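Local coordinates for protein tannase (Fusobacterium nucleatum subsp. nucleatum ATCC 25586, PDB 6YQ4) that hydrolyses gallotannins, probably with an alpha/beta-hydrolase esterase site, and thereby acts as a detoxicant against these plant polyphenols, at residues I51-E55 against E56-N60; A337-L340 against D341-T344; R236-S239 against A240-N244; G255-T258 against N259-N263; M420-P423 against M424-I427. One frame throughout, in Å; residues are numbered along the deposited sequence.

Interaction 1 (I51-E55 against E56-N60); sequences IYIPE and EYFNN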
loop_
_atom_site.group_PDB
_atom_site.type_symbol
_atom_site.label_atom_id
_atom_site.label_comp_id
_atom_site.label_asym_id
_atom_site.label_seq_id
_atom_site.Cartn_x
_atom_site.Cartn_y
_atom_site.Cartn_z
ATOM N N ILE A 51 -20.933 2.602 4.289
ATOM C CA ILE A 51 -20.725 3.023 5.669
ATOM C C ILE A 51 -21.513 2.095 6.584
ATOM O O ILE A 51 -22.719 1.907 6.395
ATOM C CB ILE A 51 -21.142 4.484 5.880
ATOM C CG1 ILE A 51 -20.238 5.412 5.070
ATOM C CG2 ILE A 51 -21.116 4.830 7.361
ATOM C CD1 ILE A 51 -20.589 6.875 5.270
ATOM N N TYR A 52 -20.829 1.511 7.563
ATOM C CA TYR A 52 -21.432 0.609 8.534
ATOM C C TYR A 52 -21.278 1.188 9.934
ATOM O O TYR A 52 -20.171 1.570 10.338
ATOM C CB TYR A 52 -20.786 -0.764 8.460
ATOM C CG TYR A 52 -20.823 -1.346 7.075
ATOM C CD1 TYR A 52 -22.018 -1.804 6.527
ATOM C CD2 TYR A 52 -19.672 -1.419 6.298
ATOM C CE1 TYR A 52 -22.060 -2.341 5.262
ATOM C CE2 TYR A 52 -19.707 -1.956 5.034
ATOM C CZ TYR A 52 -20.903 -2.420 4.524
ATOM O OH TYR A 52 -20.936 -2.948 3.262
ATOM N N ILE A 53 -22.380 1.261 10.668
ATOM C CA ILE A 53 -22.351 1.831 12.012
ATOM C C ILE A 53 -22.950 0.837 13.004
ATOM O O ILE A 53 -24.050 0.309 12.761
ATOM C CB ILE A 53 -23.103 3.166 12.049
ATOM C CG1 ILE A 53 -22.625 4.065 10.911
ATOM C CG2 ILE A 53 -22.970 3.833 13.434
ATOM C CD1 ILE A 53 -23.154 5.482 11.020
ATOM N N PRO A 54 -22.279 0.553 14.124
ATOM C CA PRO A 54 -22.866 -0.358 15.117
ATOM C C PRO A 54 -24.237 0.109 15.599
ATOM O O PRO A 54 -24.506 1.306 15.736
ATOM C CB PRO A 54 -21.836 -0.358 16.249
ATOM C CG PRO A 54 -20.537 -0.041 15.561
ATOM C CD PRO A 54 -20.905 0.951 14.483
ATOM N N GLU A 55 -25.115 -0.872 15.840
ATOM C CA GLU A 55 -26.483 -0.582 16.248
ATOM C C GLU A 55 -26.535 0.089 17.613
ATOM O O GLU A 55 -27.461 0.862 17.889
ATOM C CB GLU A 55 -27.303 -1.883 16.225
ATOM C CG GLU A 55 -28.778 -1.782 16.656
ATOM C CD GLU A 55 -29.641 -0.897 15.763
ATOM O OE1 GLU A 55 -29.167 -0.458 14.699
ATOM O OE2 GLU A 55 -30.808 -0.637 16.128
ATOM N N GLU A 56 -25.552 -0.187 18.475
ATOM C CA GLU A 56 -25.473 0.467 19.780
ATOM C C GLU A 56 -25.515 1.986 19.667
ATOM O O GLU A 56 -26.050 2.659 20.553
ATOM C CB GLU A 56 -24.183 0.049 20.501
ATOM C CG GLU A 56 -24.208 -1.349 21.102
ATOM C CD GLU A 56 -23.971 -2.462 20.079
ATOM O OE1 GLU A 56 -23.904 -3.633 20.509
ATOM O OE2 GLU A 56 -23.848 -2.173 18.864
ATOM N N TYR A 57 -24.949 2.542 18.595
ATOM C CA TYR A 57 -24.778 3.981 18.438
ATOM C C TYR A 57 -26.063 4.698 18.041
ATOM O O TYR A 57 -26.043 5.926 17.857
ATOM C CB TYR A 57 -23.672 4.244 17.420
ATOM C CG TYR A 57 -22.311 3.763 17.899
ATOM C CD1 TYR A 57 -22.108 3.396 19.227
ATOM C CD2 TYR A 57 -21.236 3.683 17.029
ATOM C CE1 TYR A 57 -20.877 2.952 19.665
ATOM C CE2 TYR A 57 -19.997 3.252 17.461
ATOM C CZ TYR A 57 -19.824 2.885 18.777
ATOM O OH TYR A 57 -18.588 2.453 19.195
ATOM N N PHE A 58 -27.170 3.957 17.912
ATOM C CA PHE A 58 -28.502 4.513 17.725
ATOM C C PHE A 58 -29.401 4.276 18.930
ATOM O O PHE A 58 -30.574 4.656 18.906
ATOM C CB PHE A 58 -29.134 3.928 16.456
ATOM C CG PHE A 58 -28.311 4.166 15.230
ATOM C CD1 PHE A 58 -28.486 5.316 14.475
ATOM C CD2 PHE A 58 -27.329 3.257 14.850
ATOM C CE1 PHE A 58 -27.708 5.548 13.355
ATOM C CE2 PHE A 58 -26.548 3.481 13.727
ATOM C CZ PHE A 58 -26.747 4.625 12.976
ATOM N N ASN A 59 -28.876 3.664 19.987
ATOM C CA ASN A 59 -29.623 3.407 21.208
ATOM C C ASN A 59 -28.895 3.955 22.431
ATOM O O ASN A 59 -29.163 3.504 23.550
ATOM C CB ASN A 59 -29.881 1.907 21.384
ATOM C CG ASN A 59 -30.453 1.250 20.136
ATOM O OD1 ASN A 59 -29.883 1.347 19.049
ATOM N ND2 ASN A 59 -31.573 0.552 20.294
ATOM N N ASN A 60 -27.959 4.895 22.240
ATOM C CA ASN A 60 -27.270 5.570 23.347
ATOM C C ASN A 60 -26.448 4.601 24.191
ATOM O O ASN A 60 -26.354 4.735 25.417
ATOM C CB ASN A 60 -28.253 6.345 24.218
ATOM C CG ASN A 60 -28.484 7.733 23.699
ATOM O OD1 ASN A 60 -27.777 8.668 24.072
ATOM N ND2 ASN A 60 -29.462 7.879 22.807
#

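Interaction 2 (A337-L340 against D341-T344); sequences AVNL and DVYT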
loop_
_atom_site.group_PDB
_atom_site.type_symbol
_atom_site.label_atom_id
_atom_site.label_comp_id
_atom_site.label_asym_id
_atom_site.label_seq_id
_atom_site.Cartn_x
_atom_site.Cartn_y
_atom_site.Cartn_z
ATOM N N ALA A 337 23.580 -11.954 14.273
ATOM C CA ALA A 337 24.047 -11.308 13.054
ATOM C C ALA A 337 23.368 -11.985 11.873
ATOM O O ALA A 337 23.088 -13.186 11.918
ATOM C CB ALA A 337 25.575 -11.384 12.905
ATOM N N VAL A 338 23.101 -11.199 10.826
ATOM C CA VAL A 338 22.440 -11.662 9.599
ATOM C C VAL A 338 23.251 -11.179 8.408
ATOM O O VAL A 338 23.396 -9.968 8.209
ATOM C CB VAL A 338 20.994 -11.146 9.477
ATOM C CG1 VAL A 338 20.433 -11.438 8.083
ATOM C CG2 VAL A 338 20.125 -11.765 10.535
ATOM N N ASN A 339 23.762 -12.107 7.608
ATOM C CA ASN A 339 24.463 -11.728 6.379
ATOM C C ASN A 339 23.402 -11.488 5.307
ATOM O O ASN A 339 22.931 -12.420 4.647
ATOM C CB ASN A 339 25.467 -12.798 5.976
ATOM C CG ASN A 339 26.283 -12.394 4.760
ATOM O OD1 ASN A 339 25.852 -11.548 3.969
ATOM N ND2 ASN A 339 27.468 -12.997 4.598
ATOM N N LEU A 340 23.028 -10.211 5.126
ATOM C CA LEU A 340 21.864 -9.881 4.303
ATOM C C LEU A 340 22.002 -10.400 2.872
ATOM O O LEU A 340 21.021 -10.872 2.284
ATOM C CB LEU A 340 21.622 -8.375 4.287
ATOM C CG LEU A 340 20.300 -8.028 3.591
ATOM C CD1 LEU A 340 19.070 -8.317 4.494
ATOM C CD2 LEU A 340 20.300 -6.587 3.065
ATOM N N ASP A 341 23.204 -10.326 2.298
ATOM C CA ASP A 341 23.410 -10.838 0.943
ATOM C C ASP A 341 23.010 -12.304 0.852
ATOM O O ASP A 341 22.207 -12.692 -0.005
ATOM C CB ASP A 341 24.872 -10.664 0.526
ATOM C CG ASP A 341 25.211 -9.233 0.128
ATOM O OD1 ASP A 341 24.288 -8.372 0.062
ATOM O OD2 ASP A 341 26.414 -8.977 -0.109
ATOM N N VAL A 342 23.564 -13.138 1.738
ATOM C CA VAL A 342 23.221 -14.556 1.743
ATOM C C VAL A 342 21.717 -14.739 1.922
ATOM O O VAL A 342 21.097 -15.594 1.271
ATOM C CB VAL A 342 24.017 -15.293 2.838
ATOM C CG1 VAL A 342 23.655 -16.788 2.858
ATOM C CG2 VAL A 342 25.516 -15.086 2.647
ATOM N N TYR A 343 21.106 -13.919 2.788
ATOM C CA TYR A 343 19.691 -14.083 3.102
ATOM C C TYR A 343 18.820 -13.890 1.864
ATOM O O TYR A 343 17.805 -14.573 1.697
ATOM C CB TYR A 343 19.275 -13.099 4.209
ATOM C CG TYR A 343 17.791 -13.157 4.544
ATOM C CD1 TYR A 343 17.285 -14.150 5.383
ATOM C CD2 TYR A 343 16.891 -12.240 3.996
ATOM C CE1 TYR A 343 15.930 -14.210 5.686
ATOM C CE2 TYR A 343 15.528 -12.300 4.284
ATOM C CZ TYR A 343 15.056 -13.287 5.128
ATOM O OH TYR A 343 13.715 -13.340 5.458
ATOM N N THR A 344 19.194 -12.952 0.992
ATOM C CA THR A 344 18.368 -12.610 -0.159
ATOM C C THR A 344 18.548 -13.566 -1.332
ATOM O O THR A 344 17.743 -13.517 -2.270
ATOM C CB THR A 344 18.670 -11.177 -0.603
ATOM O OG1 THR A 344 20.089 -10.992 -0.665
ATOM C CG2 THR A 344 18.101 -10.201 0.398
#

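Interaction 3 (R236-S239 against A240-N244); sequences RNTS and AQEYN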
loop_
_atom_site.group_PDB
_atom_site.type_symbol
_atom_site.label_atom_id
_atom_site.label_comp_id
_atom_site.label_asym_id
_atom_site.label_seq_id
_atom_site.Cartn_x
_atom_site.Cartn_y
_atom_site.Cartn_z
ATOM N N ARG A 236 -2.328 -7.938 -17.646
ATOM C CA ARG A 236 -2.929 -6.612 -17.637
ATOM C C ARG A 236 -4.242 -6.615 -16.877
ATOM O O ARG A 236 -4.584 -5.628 -16.214
ATOM C CB ARG A 236 -3.148 -6.120 -19.077
ATOM C CG ARG A 236 -4.020 -4.865 -19.161
ATOM C CD ARG A 236 -4.189 -4.384 -20.587
ATOM N NE ARG A 236 -4.774 -3.041 -20.668
ATOM C CZ ARG A 236 -6.079 -2.782 -20.571
ATOM N NH1 ARG A 236 -6.944 -3.768 -20.351
ATOM N NH2 ARG A 236 -6.525 -1.534 -20.684
ATOM N N ASN A 237 -4.952 -7.744 -16.910
ATOM C CA ASN A 237 -6.347 -7.822 -16.517
ATOM C C ASN A 237 -6.565 -8.591 -15.222
ATOM O O ASN A 237 -7.708 -8.943 -14.900
ATOM C CB ASN A 237 -7.129 -8.433 -17.666
ATOM C CG ASN A 237 -6.908 -7.670 -18.967
ATOM O OD1 ASN A 237 -7.340 -6.522 -19.097
ATOM N ND2 ASN A 237 -6.194 -8.286 -19.915
ATOM N N THR A 238 -5.495 -8.842 -14.472
ATOM C CA THR A 238 -5.590 -9.441 -13.148
ATOM C C THR A 238 -6.395 -8.540 -12.212
ATOM O O THR A 238 -6.133 -7.339 -12.104
ATOM C CB THR A 238 -4.173 -9.664 -12.612
ATOM O OG1 THR A 238 -3.439 -10.481 -13.539
ATOM C CG2 THR A 238 -4.176 -10.309 -11.217
ATOM N N SER A 239 -7.387 -9.112 -11.545
ATOM C CA SER A 239 -8.221 -8.320 -10.648
ATOM C C SER A 239 -7.469 -7.975 -9.357
ATOM O O SER A 239 -6.435 -8.565 -9.026
ATOM C CB SER A 239 -9.502 -9.071 -10.305
ATOM O OG SER A 239 -9.214 -10.080 -9.358
ATOM N N ALA A 240 -8.022 -6.996 -8.629
ATOM C CA ALA A 240 -7.487 -6.560 -7.336
ATOM C C ALA A 240 -7.266 -7.726 -6.369
ATOM O O ALA A 240 -6.170 -7.902 -5.818
ATOM C CB ALA A 240 -8.444 -5.535 -6.709
ATOM N N GLN A 241 -8.320 -8.512 -6.134
ATOM C CA GLN A 241 -8.274 -9.625 -5.189
ATOM C C GLN A 241 -7.135 -10.598 -5.500
ATOM O O GLN A 241 -6.462 -11.084 -4.582
ATOM C CB GLN A 241 -9.620 -10.344 -5.192
ATOM C CG GLN A 241 -10.862 -9.417 -5.294
ATOM C CD GLN A 241 -11.092 -8.797 -6.687
ATOM O OE1 GLN A 241 -11.041 -7.577 -6.860
ATOM N NE2 GLN A 241 -11.350 -9.644 -7.676
ATOM N N GLU A 242 -6.891 -10.890 -6.784
ATOM C CA GLU A 242 -5.827 -11.833 -7.105
ATOM C C GLU A 242 -4.442 -11.256 -6.903
ATOM O O GLU A 242 -3.478 -12.023 -6.869
ATOM C CB GLU A 242 -5.926 -12.325 -8.547
ATOM C CG GLU A 242 -7.328 -12.576 -9.044
ATOM C CD GLU A 242 -7.344 -12.973 -10.506
ATOM O OE1 GLU A 242 -6.294 -13.425 -11.005
ATOM O OE2 GLU A 242 -8.399 -12.831 -11.158
ATOM N N TYR A 243 -4.298 -9.939 -6.817
ATOM C CA TYR A 243 -2.983 -9.398 -6.506
ATOM C C TYR A 243 -2.668 -9.513 -5.020
ATOM O O TYR A 243 -1.498 -9.665 -4.641
ATOM C CB TYR A 243 -2.915 -7.934 -6.885
ATOM C CG TYR A 243 -2.599 -7.639 -8.308
ATOM C CD1 TYR A 243 -1.295 -7.643 -8.743
ATOM C CD2 TYR A 243 -3.603 -7.291 -9.196
ATOM C CE1 TYR A 243 -0.989 -7.348 -10.031
ATOM C CE2 TYR A 243 -3.315 -6.993 -10.477
ATOM C CZ TYR A 243 -2.007 -7.023 -10.897
ATOM O OH TYR A 243 -1.712 -6.719 -12.186
ATOM N N ASN A 244 -3.705 -9.420 -4.184
ATOM C CA ASN A 244 -3.635 -9.235 -2.739
ATOM C C ASN A 244 -3.856 -10.517 -1.945
ATOM O O ASN A 244 -3.332 -10.641 -0.836
ATOM C CB ASN A 244 -4.678 -8.200 -2.306
ATOM C CG ASN A 244 -4.288 -6.783 -2.693
ATOM O OD1 ASN A 244 -3.254 -6.552 -3.325
ATOM N ND2 ASN A 244 -5.117 -5.831 -2.328
#

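Interaction 4 (G255-T258 against N259-N263); sequences GNLT and NDEIN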
loop_
_atom_site.group_PDB
_atom_site.type_symbol
_atom_site.label_atom_id
_atom_site.label_comp_id
_atom_site.label_asym_id
_atom_site.label_seq_id
_atom_site.Cartn_x
_atom_site.Cartn_y
_atom_site.Cartn_z
ATOM N N GLY A 255 11.994 -19.764 -14.691
ATOM C CA GLY A 255 13.046 -19.863 -15.676
ATOM C C GLY A 255 14.296 -19.201 -15.145
ATOM O O GLY A 255 14.422 -18.967 -13.946
ATOM N N ASN A 256 15.211 -18.888 -16.059
ATOM C CA ASN A 256 16.491 -18.272 -15.750
ATOM C C ASN A 256 16.635 -16.952 -16.498
ATOM O O ASN A 256 16.327 -16.868 -17.690
ATOM C CB ASN A 256 17.641 -19.210 -16.124
ATOM C CG ASN A 256 17.602 -20.511 -15.349
ATOM O OD1 ASN A 256 17.494 -21.590 -15.926
ATOM N ND2 ASN A 256 17.699 -20.414 -14.028
ATOM N N LEU A 257 17.122 -15.930 -15.799
ATOM C CA LEU A 257 17.352 -14.627 -16.413
ATOM C C LEU A 257 18.245 -14.737 -17.648
ATOM O O LEU A 257 19.280 -15.409 -17.627
ATOM C CB LEU A 257 17.992 -13.675 -15.398
ATOM C CG LEU A 257 17.205 -13.128 -14.202
ATOM C CD1 LEU A 257 17.978 -11.968 -13.503
ATOM C CD2 LEU A 257 15.824 -12.680 -14.634
ATOM N N THR A 258 17.850 -14.057 -18.720
ATOM C CA THR A 258 18.696 -14.010 -19.898
ATOM C C THR A 258 19.935 -13.167 -19.616
ATOM O O THR A 258 20.039 -12.479 -18.596
ATOM C CB THR A 258 17.940 -13.432 -21.086
ATOM O OG1 THR A 258 17.614 -12.067 -20.801
ATOM C CG2 THR A 258 16.673 -14.219 -21.319
ATOM N N ASN A 259 20.888 -13.216 -20.550
ATOM C CA ASN A 259 22.121 -12.465 -20.355
ATOM C C ASN A 259 21.868 -10.963 -20.333
ATOM O O ASN A 259 22.509 -10.236 -19.565
ATOM C CB ASN A 259 23.130 -12.828 -21.430
ATOM C CG ASN A 259 24.053 -13.928 -20.983
ATOM O OD1 ASN A 259 24.335 -14.066 -19.788
ATOM N ND2 ASN A 259 24.543 -14.708 -21.929
ATOM N N ASP A 260 20.936 -10.483 -21.163
ATOM C CA ASP A 260 20.603 -9.064 -21.147
ATOM C C ASP A 260 19.921 -8.684 -19.851
ATOM O O ASP A 260 20.157 -7.596 -19.308
ATOM C CB ASP A 260 19.706 -8.708 -22.334
ATOM C CG ASP A 260 20.498 -8.337 -23.566
ATOM O OD1 ASP A 260 21.603 -7.763 -23.420
ATOM O OD2 ASP A 260 20.006 -8.618 -24.682
ATOM N N GLU A 261 19.057 -9.566 -19.345
ATOM C CA GLU A 261 18.427 -9.310 -18.056
ATOM C C GLU A 261 19.468 -9.161 -16.961
ATOM O O GLU A 261 19.299 -8.344 -16.045
ATOM C CB GLU A 261 17.458 -10.431 -17.696
ATOM C CG GLU A 261 16.128 -10.325 -18.373
ATOM C CD GLU A 261 15.290 -11.577 -18.169
ATOM O OE1 GLU A 261 15.861 -12.683 -18.168
ATOM O OE2 GLU A 261 14.060 -11.458 -18.029
ATOM N N ILE A 262 20.548 -9.944 -17.034
ATOM C CA ILE A 262 21.579 -9.865 -16.004
ATOM C C ILE A 262 22.352 -8.557 -16.121
ATOM O O ILE A 262 22.649 -7.905 -15.106
ATOM C CB ILE A 262 22.506 -11.090 -16.084
ATOM C CG1 ILE A 262 21.791 -12.321 -15.525
ATOM C CG2 ILE A 262 23.847 -10.816 -15.370
ATOM C CD1 ILE A 262 22.542 -13.595 -15.791
ATOM N N ASN A 263 22.656 -8.123 -17.354
ATOM C CA ASN A 263 23.328 -6.832 -17.484
ATOM C C ASN A 263 22.441 -5.687 -16.990
ATOM O O ASN A 263 22.936 -4.744 -16.354
ATOM C CB ASN A 263 23.790 -6.584 -18.926
ATOM C CG ASN A 263 24.625 -5.300 -19.050
ATOM O OD1 ASN A 263 25.615 -5.114 -18.325
ATOM N ND2 ASN A 263 24.234 -4.419 -19.969
#

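Interaction 5 (M420-P423 against M424-I427); sequences MMNP and MYYI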
loop_
_atom_site.group_PDB
_atom_site.type_symbol
_atom_site.label_atom_id
_atom_site.label_comp_id
_atom_site.label_asym_id
_atom_site.label_seq_id
_atom_site.Cartn_x
_atom_site.Cartn_y
_atom_site.Cartn_z
ATOM N N MET A 420 2.690 12.767 -7.605
ATOM C CA MET A 420 1.446 12.613 -6.854
ATOM C C MET A 420 1.180 11.187 -6.397
ATOM O O MET A 420 0.281 10.993 -5.562
ATOM C CB MET A 420 0.260 13.084 -7.681
ATOM C CG MET A 420 0.050 14.588 -7.640
ATOM S SD MET A 420 -1.415 15.044 -8.599
ATOM C CE MET A 420 -0.626 15.325 -10.159
ATOM N N MET A 421 1.896 10.192 -6.932
ATOM C CA MET A 421 1.702 8.811 -6.509
ATOM C C MET A 421 2.716 8.377 -5.470
ATOM O O MET A 421 2.638 7.235 -5.008
ATOM C CB MET A 421 1.769 7.835 -7.702
ATOM C CG MET A 421 0.714 8.041 -8.769
ATOM S SD MET A 421 -0.943 7.988 -8.077
ATOM C CE MET A 421 -0.945 6.435 -7.120
ATOM N N ASN A 422 3.665 9.245 -5.106
ATOM C CA ASN A 422 4.791 8.842 -4.262
ATOM C C ASN A 422 4.812 9.558 -2.916
ATOM O O ASN A 422 5.146 10.756 -2.859
ATOM C CB ASN A 422 6.110 9.076 -4.988
ATOM C CG ASN A 422 7.287 8.474 -4.235
ATOM O OD1 ASN A 422 7.109 7.865 -3.176
ATOM N ND2 ASN A 422 8.484 8.621 -4.782
ATOM N N PRO A 423 4.491 8.878 -1.814
ATOM C CA PRO A 423 4.507 9.544 -0.502
ATOM C C PRO A 423 5.842 10.190 -0.153
ATOM O O PRO A 423 5.854 11.145 0.638
ATOM C CB PRO A 423 4.189 8.407 0.482
ATOM C CG PRO A 423 3.645 7.361 -0.255
ATOM C CD PRO A 423 4.108 7.469 -1.701
ATOM N N MET A 424 6.951 9.724 -0.736
ATOM C CA MET A 424 8.266 10.286 -0.412
ATOM C C MET A 424 8.325 11.798 -0.619
ATOM O O MET A 424 8.938 12.511 0.183
ATOM C CB MET A 424 9.352 9.607 -1.234
ATOM C CG MET A 424 9.511 8.137 -0.915
ATOM S SD MET A 424 9.895 7.831 0.820
ATOM C CE MET A 424 11.554 8.470 0.839
ATOM N N TYR A 425 7.709 12.314 -1.680
ATOM C CA TYR A 425 7.813 13.750 -1.921
ATOM C C TYR A 425 6.909 14.574 -1.014
ATOM O O TYR A 425 6.902 15.801 -1.129
ATOM C CB TYR A 425 7.495 14.089 -3.382
ATOM C CG TYR A 425 8.285 13.301 -4.383
ATOM C CD1 TYR A 425 9.638 13.544 -4.578
ATOM C CD2 TYR A 425 7.680 12.297 -5.130
ATOM C CE1 TYR A 425 10.373 12.812 -5.506
ATOM C CE2 TYR A 425 8.398 11.554 -6.047
ATOM C CZ TYR A 425 9.743 11.816 -6.230
ATOM O OH TYR A 425 10.448 11.075 -7.144
ATOM N N TYR A 426 6.140 13.947 -0.132
ATOM C CA TYR A 426 5.187 14.680 0.688
ATOM C C TYR A 426 5.455 14.582 2.185
ATOM O O TYR A 426 4.873 15.352 2.948
ATOM C CB TYR A 426 3.749 14.197 0.401
ATOM C CG TYR A 426 3.249 14.486 -1.011
ATOM C CD1 TYR A 426 2.658 15.707 -1.336
ATOM C CD2 TYR A 426 3.374 13.536 -2.016
ATOM C CE1 TYR A 426 2.199 15.969 -2.615
ATOM C CE2 TYR A 426 2.927 13.792 -3.299
ATOM C CZ TYR A 426 2.348 15.003 -3.597
ATOM O OH TYR A 426 1.905 15.214 -4.877
ATOM N N ILE A 427 6.300 13.669 2.623
ATOM C CA ILE A 427 6.508 13.437 4.042
ATOM C C ILE A 427 7.494 14.466 4.566
ATOM O O ILE A 427 8.610 14.578 4.057
ATOM C CB ILE A 427 7.021 12.013 4.286
ATOM C CG1 ILE A 427 5.948 10.982 3.921
ATOM C CG2 ILE A 427 7.450 11.853 5.742
ATOM C CD1 ILE A 427 6.472 9.584 3.799
#

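Interaction 1 (I51-E55 against E56-N60)
Ile-53 and Phe-58 make the apolar centre: the branch methyl CG2 of Ile-53 lies 3.6 Å from Phe-58 CE2, the isoleucine crossing the ring at about a right angle. With chi1 at -50°, that methyl stands opposite the backbone N and reaches both aromatic neighbours, since it also meets the edge of the Tyr-57 ring, 4.0 Å from CD2. Pro-54 crosses Tyr-57 obliquely. Its CB lies over one ring face, toward the rim, and its CD comes within 3.7 Å of Tyr-57 CD2; proline suits the strand's last position, its fixed phi leading into the turn while its ring offers CH groups to Tyr-57. Strand 48-54 of the large mixed sheet here runs straight into a 3-10 turn, and the side chain of Ile-53 lies about 4 Å from that of Met-153, a residue of the magnesium site. Two i to i+3 bonds wind the turn: Tyr-57 N gives to Pro-54 O at 3.1 Å, and Phe-58 N to Glu-55 O at 3.1 Å with an angle of 164°. Farther out, Glu-55 bends at chi2 and forms a salt bridge with Arg-30, whose guanidinium also makes a cation-pi contact with Phe-58.

Interaction 2 (A337-L340 against D341-T344)
Backbone bonds join Asn-339 to Tyr-343 and Leu-340 to Thr-344, the i to i+4 pattern that opens helix 340-344. Tyr-343 N gives to Asn-339 O at 3.0 Å, and Thr-344 N gives to Leu-340 O at 3.1 Å. The hydroxyl of Thr-344 turns back over the same turn: OG1 sits 3.1 Å from Leu-340 O and 2.8 Å from Asp-341 O. Its one proton has these two oxygens and, weakly, Met-222 O to choose from, and the choice is not settled. The chi1 of 47° makes this possible, placing OG1 between the backbone N and the carbonyl carbon, where it faces the preceding turn.

Asn-339 holds the N-cap position where strand 335-338 gives way to the helix. Its CG is anti to the backbone N (chi1 -176°), and the amide crosses Val-342 at about a right angle, ND2 lying 3.5 Å from the methyl CG2. Val-338 CG1 makes a looser apolar contact with Tyr-343 CB at 4.4 Å. The tyrosine ring leads away into the protein, where its OH bonds to Ala-442 O.

Asp-341 suits the first turn, because its negative charge is probably favoured by the positive end of the helix dipole, while Lys-300 pairs with its OD1. The helix start is thus polar at Asn-339 and Asp-341, whereas Leu-340 is buried against Leu-303.

Interaction 3 (R236-S239 against A240-N244)
Thr-238 and Ser-239 meet Glu-242 and Tyr-243 at the start of the short helix 240-244. This helix belongs to the long insertion between strands 202-206 and 435-439 of the central sheet, the place where many alpha/beta-hydrolases carry a lid.

Thr-238 has chi1 at -57°, so its methyl stands opposite the backbone N and is delivered onto the Tyr-243 ring. CG2 lies 3.9 Å from the ring centroid, 27° off the normal and toward the rim, a CH-pi contact over one face. The other branch, OG1, turns back to Thr-235 N, and threonine therefore suits the spot by offering one apolar and one polar arm.

Ser-239 takes chi1 of 76°, which sets OG between the backbone N and the carbonyl carbon, facing the first turn. There it makes a weak bond to Glu-242 OE2 at 3.4 Å; the glutamate chain runs extended beyond CG to reach it. Gln-241, bent at chi2, brings NE2 within 2.8 Å of Ser-239 OG, but the angle is too poor for a hydrogen bond. Across this turn Ser-239 O receives weak bonds from Glu-242 N at 3.3 Å and Tyr-243 N at 3.4 Å.

Tyr-243 also meets Phe-234, and its OH has a weak bond to Arg-119. Along its ring, CE2 approaches Thr-238 O to 3.3 Å.

Interaction 4 (G255-T258 against N259-N263)
Thr-258 and Glu-261 grip each other reciprocally, each giving its backbone N-H to the other's side chain. Glu-261 N donates to Thr-258 OG1 at 3.2 Å, nearly straight with an angle of 160°. In return Thr-258 N points at Glu-261 OE1; the modelled separation of 2.5 Å is very short and its exact value doubtful. The same carboxylate oxygen lies 3.2 Å from Thr-258 OG1, where a weak bond is possible but not settled. Meanwhile Thr-258 O takes the first regular helical bond, from Ile-262 N at 3.0 Å.

These exchanges make a capping box at the N-terminus of helix 259-279, with Thr-258 as N-cap. Threonine fits because its chi1 of 65° turns OG1 inward over the first turn, so that it can accept from Glu-261 N in the first turn. Glutamate fits because its chain, extended beyond CG, is long enough to carry OE1 back to the N-H of Thr-258, and its negative charge is probably stabilised by the helix end.

Just outside the box, Leu-257 and Ile-262 form a hydrophobic staple, joining the residue before the N-cap to the one four after it, with Leu-257 CB 4.0 Å from Ile-262 CG1. Leu-257 also crosses Glu-261 at about a right angle, CD2 lying 3.5 Å from OE1, so that a methyl packs beside the carboxylate oxygen.

Farther out, Leu-257 is held by a backbone bond to Asn-227 and packs on Tyr-229 and Pro-353. Strand 252-256, which leads into the cap, is paired antiparallel with strand 228-232.

Interaction 5 (M420-P423 against M424-I427)
Asn-422 meets Met-424 and Tyr-425 with two acceptors at once. Its side-chain OD1 takes the N-H of Met-424 at 3.1 Å and 161°, the donor lying well above the amide's carbonyl plane, and its backbone O takes Tyr-425 N at 3.2 Å. Pro-423 O is used twice, by Tyr-426 N at 2.9 Å and, weakly, by Ile-427 N at 3.2 Å.

The OD1 bond closes an Asx turn, which leads into a short 3-10 segment in the loop between helix 415-420 and strand 435-439. Proline suits the second place in the turn, since it has no N-H needing an acceptor there. With CG anti to the backbone N (chi1 -171°), the amide of Asn-422 reaches forward to Met-424 N, its plane 80° from the Tyr-425 ring; Asn-422 ND2 is 3.2 Å from Tyr-425 CE2.

The donor end of that amide is satisfied outside the turn, by Glu-213 OE2 and Asn-211 OD1, and Tyr-425 OH shares the same Glu-213 oxygen. Tyr-426 has a different partner: its OH bonds to Asp-183 OD2 and lies 3.4 Å from Met-420 CG. On the apolar side, Pro-423 CB faces Ile-427 CD1 at 4.2 Å, beside Ala-177.

How the interactions relate
All five are local turns and helix starts strung along one chain, and none touches another. Interaction 1 stands apart at the magnesium end, its Ile-53 side chain about 8 Å from the ion; interaction 4 lies across the chain's centre from it, with centres 57 Å apart. Interactions 2 and 4 share that far side, about 11 Å apart at their nearest atoms. Interaction 3 comes near the probable Ser-His-Asp triad of Ser-166, His-476 and Asp-444: Asn-244 touches Ser-166, and the Tyr-243 side chain lies about 4 Å from a bound glycerol, probably from the crystallisation liquor. Interaction 5 is on the opposite side of the centre from interaction 3, their nearest atoms about 14 Å apart.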